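Local coordinates for protein AdeR (Acinetobacter baumannii, PDB 5X5L) that binds an intercistronic DNA region through its OmpR/PhoB-type winged-helix domain, the part present here, and probably acts as a two-component response regulator of transcription, at residues P45-R51 with V95-N101; R51-M55 with E66-D70. All coordinates share one frame; numbering follows the deposited sequence.

Interaction 1: P45-R51 with V95-N101; sequences PHKVFTR and VGYRLDN. With nucleotides of chain I.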
# COMPACT_ATOMS: atom_id res chain seq x y z
N PRO C 45 -15.29 -14.89 18.78
CA PRO C 45 -14.89 -16.26 18.39
C PRO C 45 -15.93 -17.30 18.78
O PRO C 45 -16.30 -18.11 17.93
CB PRO C 45 -13.60 -16.48 19.19
CG PRO C 45 -13.10 -15.13 19.55
CD PRO C 45 -14.33 -14.28 19.72
N HIS C 46 -16.42 -17.23 20.02
CA HIS C 46 -17.32 -18.25 20.55
C HIS C 46 -18.78 -18.09 20.14
O HIS C 46 -19.58 -18.99 20.37
CB HIS C 46 -17.20 -18.32 22.07
CG HIS C 46 -15.79 -18.48 22.54
ND1 HIS C 46 -15.05 -19.62 22.31
CD2 HIS C 46 -14.95 -17.62 23.17
CE1 HIS C 46 -13.84 -19.47 22.81
NE2 HIS C 46 -13.75 -18.26 23.34
N LYS C 47 -19.13 -16.96 19.52
CA LYS C 47 -20.50 -16.74 19.06
C LYS C 47 -20.86 -17.64 17.89
O LYS C 47 -20.04 -17.89 17.01
CB LYS C 47 -20.68 -15.28 18.63
CG LYS C 47 -22.11 -14.93 18.23
CD LYS C 47 -22.18 -13.53 17.64
CE LYS C 47 -23.54 -13.27 17.02
NZ LYS C 47 -23.67 -13.81 15.66
N VAL C 48 -22.10 -18.12 17.90
CA VAL C 48 -22.69 -18.82 16.76
C VAL C 48 -23.25 -17.78 15.81
O VAL C 48 -24.19 -17.06 16.17
CB VAL C 48 -23.83 -19.78 17.19
CG1 VAL C 48 -24.44 -20.46 15.97
CG2 VAL C 48 -23.33 -20.79 18.20
N PHE C 49 -22.68 -17.69 14.62
CA PHE C 49 -23.20 -16.83 13.56
C PHE C 49 -24.14 -17.64 12.70
O PHE C 49 -23.81 -18.77 12.35
CB PHE C 49 -22.07 -16.27 12.70
CG PHE C 49 -21.16 -15.34 13.46
CD1 PHE C 49 -20.12 -15.83 14.24
CD2 PHE C 49 -21.38 -13.98 13.42
CE1 PHE C 49 -19.30 -14.98 14.94
CE2 PHE C 49 -20.55 -13.11 14.12
CZ PHE C 49 -19.50 -13.62 14.89
N THR C 50 -25.29 -17.09 12.36
CA THR C 50 -26.21 -17.77 11.45
C THR C 50 -25.70 -17.61 10.01
O THR C 50 -24.80 -16.82 9.73
CB THR C 50 -27.65 -17.20 11.53
OG1 THR C 50 -27.65 -15.79 11.23
CG2 THR C 50 -28.22 -17.35 12.91
N ARG C 51 -26.28 -18.38 9.11
CA ARG C 51 -25.94 -18.31 7.69
C ARG C 51 -26.36 -16.96 7.12
O ARG C 51 -25.65 -16.39 6.30
CB ARG C 51 -26.58 -19.46 6.91
CG ARG C 51 -26.00 -20.81 7.29
CD ARG C 51 -26.78 -21.97 6.71
NE ARG C 51 -26.05 -23.22 6.78
CZ ARG C 51 -25.94 -24.01 7.84
NH1 ARG C 51 -26.54 -23.71 8.99
NH2 ARG C 51 -25.22 -25.13 7.75
N VAL C 95 -28.39 -23.99 13.23
CA VAL C 95 -28.23 -22.57 13.59
C VAL C 95 -27.21 -21.91 12.67
O VAL C 95 -27.54 -20.96 11.97
CB VAL C 95 -27.84 -22.39 15.09
CG1 VAL C 95 -28.31 -21.02 15.61
CG2 VAL C 95 -28.40 -23.50 15.96
N GLY C 96 -25.97 -22.42 12.67
CA GLY C 96 -24.94 -21.93 11.74
C GLY C 96 -23.54 -22.40 12.08
O GLY C 96 -23.27 -23.61 12.08
N TYR C 97 -22.64 -21.46 12.36
CA TYR C 97 -21.23 -21.75 12.58
C TYR C 97 -20.59 -20.92 13.67
O TYR C 97 -21.04 -19.81 13.98
CB TYR C 97 -20.42 -21.55 11.30
CG TYR C 97 -20.85 -22.41 10.16
CD1 TYR C 97 -21.82 -21.98 9.28
CD2 TYR C 97 -20.30 -23.69 9.97
CE1 TYR C 97 -22.24 -22.77 8.23
CE2 TYR C 97 -20.69 -24.49 8.93
CZ TYR C 97 -21.68 -24.01 8.03
OH TYR C 97 -22.07 -24.77 6.96
N ARG C 98 -19.50 -21.47 14.20
CA ARG C 98 -18.81 -20.93 15.37
C ARG C 98 -17.33 -21.15 15.14
O ARG C 98 -16.91 -22.16 14.56
CB ARG C 98 -19.31 -21.67 16.65
CG ARG C 98 -18.41 -22.53 17.50
CD ARG C 98 -19.33 -23.36 18.40
NE ARG C 98 -20.00 -22.44 19.30
CZ ARG C 98 -21.05 -22.65 20.08
NH1 ARG C 98 -21.61 -23.85 20.17
NH2 ARG C 98 -21.55 -21.64 20.80
N LEU C 99 -16.49 -20.25 15.62
CA LEU C 99 -15.01 -20.52 15.67
C LEU C 99 -14.82 -21.47 16.86
O LEU C 99 -15.68 -21.49 17.74
CB LEU C 99 -14.18 -19.24 15.81
CG LEU C 99 -13.23 -18.71 14.70
CD1 LEU C 99 -12.05 -18.07 15.39
CD2 LEU C 99 -12.79 -19.77 13.70
N ASP C 100 -13.67 -22.11 16.99
CA ASP C 100 -13.44 -23.11 18.05
C ASP C 100 -14.32 -23.02 19.31
O ASP C 100 -14.50 -21.94 19.77
CB ASP C 100 -11.91 -23.20 18.46
CG ASP C 100 -11.32 -21.88 18.99
OD1 ASP C 100 -11.74 -20.91 18.38
OD2 ASP C 100 -10.70 -21.81 20.10
N ASN C 101 -14.75 -24.14 19.84
CA ASN C 101 -15.45 -24.18 21.13
C ASN C 101 -14.50 -23.90 22.31
O ASN C 101 -14.82 -23.11 23.18
CB ASN C 101 -16.07 -25.55 21.37
CG ASN C 101 -17.21 -25.84 20.41
OD1 ASN C 101 -17.06 -26.62 19.45
ND2 ASN C 101 -18.36 -25.20 20.66
P DG I 5 -27.38 -27.75 9.15
OP1 DG I 5 -26.92 -26.80 10.19
OP2 DG I 5 -28.16 -27.25 7.99
O5' DG I 5 -26.08 -28.54 8.68
C5' DG I 5 -25.28 -29.24 9.65
C4' DG I 5 -23.97 -29.70 9.05
O4' DG I 5 -24.23 -30.74 8.08
C3' DG I 5 -23.14 -28.64 8.31
O3' DG I 5 -21.76 -28.86 8.65
C2' DG I 5 -23.49 -28.89 6.85
C1' DG I 5 -23.69 -30.39 6.82
N9 DG I 5 -24.60 -30.89 5.79
C8 DG I 5 -25.89 -30.49 5.54
N7 DG I 5 -26.45 -31.16 4.56
C5 DG I 5 -25.48 -32.07 4.17
C6 DG I 5 -25.51 -33.07 3.16
O6 DG I 5 -26.43 -33.36 2.38
N1 DG I 5 -24.30 -33.76 3.10
C2 DG I 5 -23.21 -33.53 3.91
N2 DG I 5 -22.14 -34.31 3.70
N3 DG I 5 -23.17 -32.61 4.85
C4 DG I 5 -24.33 -31.92 4.93
P DT I 6 -20.58 -28.12 7.86
OP1 DT I 6 -19.46 -27.89 8.81
OP2 DT I 6 -21.16 -26.98 7.12
O5' DT I 6 -20.11 -29.23 6.83
C5' DT I 6 -19.48 -30.43 7.29
C4' DT I 6 -18.83 -31.16 6.14
O4' DT I 6 -19.83 -31.56 5.18
C3' DT I 6 -17.81 -30.33 5.37
O3' DT I 6 -16.61 -31.10 5.27
C2' DT I 6 -18.49 -30.04 4.05
C1' DT I 6 -19.43 -31.22 3.87
N1 DT I 6 -20.67 -31.01 3.07
C2 DT I 6 -20.93 -31.84 2.00
O2 DT I 6 -20.16 -32.70 1.62
N3 DT I 6 -22.13 -31.61 1.38
C4 DT I 6 -23.08 -30.67 1.71
O4 DT I 6 -24.11 -30.59 1.05
C5 DT I 6 -22.76 -29.84 2.85
C7 DT I 6 -23.73 -28.79 3.28
C6 DT I 6 -21.59 -30.06 3.47
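In the C-terminal antiparallel sheet of the winged-helix (OmpR/PhoB-type) DNA-binding domain, the outer strand 48-50 lies along the central strand 96-98, which pairs on its other side with strand 90-92. The axes of strands 48-50 and 96-98 run 149° apart, antiparallel, and Phe49 with Tyr97 form the hydrogen-bonded pair: Phe49 N donates to Tyr97 O at 2.8 Å, while Tyr97 N reaches Phe49 O at 2.9 Å. Gly96 CA also makes a CA-H...O contact to Phe49 O. The buried Phe49 ring meets that of Phe40, on helix 32-41. Beyond the strands the pairing is weaker: a weak bond runs from Leu99 N to Pro45 O, and Arg98 NH2 gives another to His46 O, which lies in the guanidinium plane. Val48 CG2 rests over one face of that same group, off its centre. At the other end the long, extended Arg51 side chain, whose main polar partner is the carboxylate of Asp70, carries its guanidinium to Tyr97, whose CE1 lies over one face with the planes 52° apart. Both residues meet the DNA backbone: the Tyr97 ring has OP1 of DT6 of chain I at its edge, in plane, and Arg51 NH1 binds DG5 OP1 of chain I weakly at 3.3 Å.

Interaction 2: R51-M55 with E66-D70; sequences RGELM and ERTVD. With nucleotides of chain I; nucleotides of chain J.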
# COMPACT_ATOMS: atom_id res chain seq x y z
N ARG C 51 -26.28 -18.38 9.11
CA ARG C 51 -25.94 -18.31 7.69
C ARG C 51 -26.36 -16.96 7.12
O ARG C 51 -25.65 -16.39 6.30
CB ARG C 51 -26.58 -19.46 6.91
CG ARG C 51 -26.00 -20.81 7.29
CD ARG C 51 -26.78 -21.97 6.71
NE ARG C 51 -26.05 -23.22 6.78
CZ ARG C 51 -25.94 -24.01 7.84
NH1 ARG C 51 -26.54 -23.71 8.99
NH2 ARG C 51 -25.22 -25.13 7.75
N GLY C 52 -27.50 -16.45 7.58
CA GLY C 52 -27.98 -15.12 7.20
C GLY C 52 -27.03 -14.00 7.57
O GLY C 52 -26.85 -13.05 6.79
N GLU C 53 -26.43 -14.09 8.75
CA GLU C 53 -25.44 -13.10 9.20
C GLU C 53 -24.16 -13.15 8.38
O GLU C 53 -23.64 -12.12 7.98
CB GLU C 53 -25.08 -13.28 10.67
CG GLU C 53 -26.20 -12.96 11.64
CD GLU C 53 -25.79 -13.17 13.07
OE1 GLU C 53 -25.44 -14.30 13.45
OE2 GLU C 53 -25.77 -12.18 13.83
N LEU C 54 -23.66 -14.36 8.14
CA LEU C 54 -22.46 -14.55 7.32
C LEU C 54 -22.68 -14.08 5.88
O LEU C 54 -21.78 -13.47 5.29
CB LEU C 54 -22.01 -16.01 7.35
CG LEU C 54 -21.53 -16.53 8.71
CD1 LEU C 54 -21.42 -18.05 8.70
CD2 LEU C 54 -20.20 -15.89 9.10
N MET C 55 -23.87 -14.33 5.34
CA MET C 55 -24.21 -13.93 3.98
C MET C 55 -24.22 -12.41 3.81
O MET C 55 -23.57 -11.87 2.92
CB MET C 55 -25.59 -14.49 3.58
CG MET C 55 -25.78 -14.58 2.07
SD MET C 55 -27.17 -15.54 1.55
CE MET C 55 -28.47 -14.48 2.10
N GLU C 66 -28.51 -20.21 1.22
CA GLU C 66 -27.78 -20.36 2.48
C GLU C 66 -26.73 -21.45 2.38
O GLU C 66 -25.71 -21.40 3.05
CB GLU C 66 -28.76 -20.63 3.63
CG GLU C 66 -29.62 -19.43 4.00
CD GLU C 66 -30.22 -19.50 5.41
OE1 GLU C 66 -30.59 -20.61 5.87
OE2 GLU C 66 -30.30 -18.43 6.05
N ARG C 67 -26.98 -22.45 1.53
CA ARG C 67 -25.99 -23.51 1.32
C ARG C 67 -24.68 -22.98 0.75
O ARG C 67 -23.63 -23.52 1.04
CB ARG C 67 -26.56 -24.63 0.46
CG ARG C 67 -27.68 -25.40 1.18
CD ARG C 67 -27.20 -26.23 2.37
NE ARG C 67 -28.32 -26.50 3.26
CZ ARG C 67 -28.28 -26.59 4.60
NH1 ARG C 67 -27.14 -26.43 5.27
NH2 ARG C 67 -29.40 -26.84 5.28
N THR C 68 -24.74 -21.91 -0.05
CA THR C 68 -23.52 -21.27 -0.59
C THR C 68 -22.60 -20.74 0.51
O THR C 68 -21.39 -20.77 0.37
CB THR C 68 -23.87 -20.14 -1.59
OG1 THR C 68 -24.52 -20.72 -2.72
CG2 THR C 68 -22.62 -19.42 -2.07
N VAL C 69 -23.18 -20.22 1.59
CA VAL C 69 -22.43 -19.91 2.81
C VAL C 69 -21.63 -21.11 3.30
O VAL C 69 -20.46 -20.95 3.60
CB VAL C 69 -23.37 -19.50 4.00
CG1 VAL C 69 -22.54 -19.13 5.24
CG2 VAL C 69 -24.33 -18.39 3.62
N ASP C 70 -22.25 -22.27 3.36
CA ASP C 70 -21.59 -23.50 3.82
C ASP C 70 -20.33 -23.78 3.00
O ASP C 70 -19.28 -24.09 3.56
CB ASP C 70 -22.51 -24.74 3.76
CG ASP C 70 -23.80 -24.59 4.53
OD1 ASP C 70 -24.09 -23.47 5.04
OD2 ASP C 70 -24.53 -25.60 4.65
P DG I 5 -27.38 -27.75 9.15
OP1 DG I 5 -26.92 -26.80 10.19
OP2 DG I 5 -28.16 -27.25 7.99
O5' DG I 5 -26.08 -28.54 8.68
C5' DG I 5 -25.28 -29.24 9.65
C4' DG I 5 -23.97 -29.70 9.05
O4' DG I 5 -24.23 -30.74 8.08
C3' DG I 5 -23.14 -28.64 8.31
O3' DG I 5 -21.76 -28.86 8.65
C2' DG I 5 -23.49 -28.89 6.85
C1' DG I 5 -23.69 -30.39 6.82
N9 DG I 5 -24.60 -30.89 5.79
C8 DG I 5 -25.89 -30.49 5.54
N7 DG I 5 -26.45 -31.16 4.56
C5 DG I 5 -25.48 -32.07 4.17
C6 DG I 5 -25.51 -33.07 3.16
O6 DG I 5 -26.43 -33.36 2.38
N1 DG I 5 -24.30 -33.76 3.10
C2 DG I 5 -23.21 -33.53 3.91
N2 DG I 5 -22.14 -34.31 3.70
N3 DG I 5 -23.17 -32.61 4.85
C4 DG I 5 -24.33 -31.92 4.93
P DC J 16 -21.46 -15.31 -3.69
OP1 DC J 16 -22.32 -14.10 -3.56
OP2 DC J 16 -20.81 -15.89 -2.50
O5' DC J 16 -22.30 -16.45 -4.40
C5' DC J 16 -22.98 -16.20 -5.63
C4' DC J 16 -23.23 -17.51 -6.34
O4' DC J 16 -21.97 -18.18 -6.52
C3' DC J 16 -24.10 -18.48 -5.55
O3' DC J 16 -25.44 -18.41 -6.03
C2' DC J 16 -23.42 -19.83 -5.72
C1' DC J 16 -22.22 -19.56 -6.62
N1 DC J 16 -20.98 -20.28 -6.28
C2 DC J 16 -20.45 -21.19 -7.19
O2 DC J 16 -21.08 -21.42 -8.24
N3 DC J 16 -19.29 -21.82 -6.91
C4 DC J 16 -18.65 -21.56 -5.76
N4 DC J 16 -17.51 -22.21 -5.52
C5 DC J 16 -19.16 -20.62 -4.82
C6 DC J 16 -20.31 -20.01 -5.11
P DC J 17 -26.59 -19.23 -5.30
OP1 DC J 17 -27.90 -18.61 -5.65
OP2 DC J 17 -26.22 -19.39 -3.88
O5' DC J 17 -26.53 -20.63 -6.04
C5' DC J 17 -26.64 -20.72 -7.47
C4' DC J 17 -26.32 -22.13 -7.91
O4' DC J 17 -24.93 -22.41 -7.62
C3' DC J 17 -27.14 -23.21 -7.21
O3' DC J 17 -27.88 -23.92 -8.21
C2' DC J 17 -26.12 -24.01 -6.41
C1' DC J 17 -24.81 -23.73 -7.11
N1 DC J 17 -23.59 -23.76 -6.26
C2 DC J 17 -22.49 -24.49 -6.70
O2 DC J 17 -22.58 -25.14 -7.75
N3 DC J 17 -21.36 -24.50 -5.96
C4 DC J 17 -21.30 -23.78 -4.83
N4 DC J 17 -20.17 -23.82 -4.12
C5 DC J 17 -22.40 -23.00 -4.38
C6 DC J 17 -23.52 -23.01 -5.12
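Asp70 OD2 accepts from two arginines, Arg67 NH1 at 2.8 Å and Arg51 NH2 at 3.2 Å. The two approaches differ: Arg67 NH1 uses the syn lone pair and keeps the oxygen close to its own guanidinium plane, whereas Arg51 NH2 comes from above the carboxylate, 42° out of its plane. Arg51 also gives NE to the syn lone pair of Asp70 OD1 at 2.6 Å, a side-on grip in which its two nitrogens serve one oxygen each. Guanidinium and carboxylate planes are 59° apart, so this salt bridge is twisted and not coplanar. Arg67 reaches the site because its chain bends at chi2, and its NH1 and NH2 both bond OP2 of DG5 of chain I, each at 3.0 Å. Asp70 and the phosphate probably offset the positive charge where Arg51 NH2 and Arg67 NH1 come close. Thr68 OG1 approaches OP2 of DC17 of chain J, too closely for the distance to be relied on. Val69 CG1 packs on Leu54 CD1 at 3.8 Å, and its CG2 on Met55 CB at 4.1 Å. The axes of the short helical segments pass 9.2 Å apart at 77°, consistent with the helix-turn-helix of this family, with 66-81 as its recognition helix. Leu54 continues the apolar contact to Phe40 and Met41 of helix 32-41, and Tyr97 of strand 96-98 touches Leu54 and Asp70.

How the interactions relate
The centres of interactions 1 and 2 are about 12 Å apart, and Arg51 belongs to both. Strand 48-50 runs straight into helix 51-58; helix 66-81 follows, and strand 96-98 comes last, so 51-55 begins at the last residue of 45-51, and 66-70 comes before 95-101. The two touch directly: Tyr97 OH lies 3.1 Å from Asp70 OD1, a probable hydrogen bond, Lys47 NZ forms a 2.9 Å salt bridge with Glu53 OE1, and Leu54 packs on Phe49 and Tyr97. Arg51 and Arg67 thus meet the DG5 phosphate and Tyr97 the DT6 phosphate of chain I, while Thr68 faces chain J; both interactions also touch the second subunit.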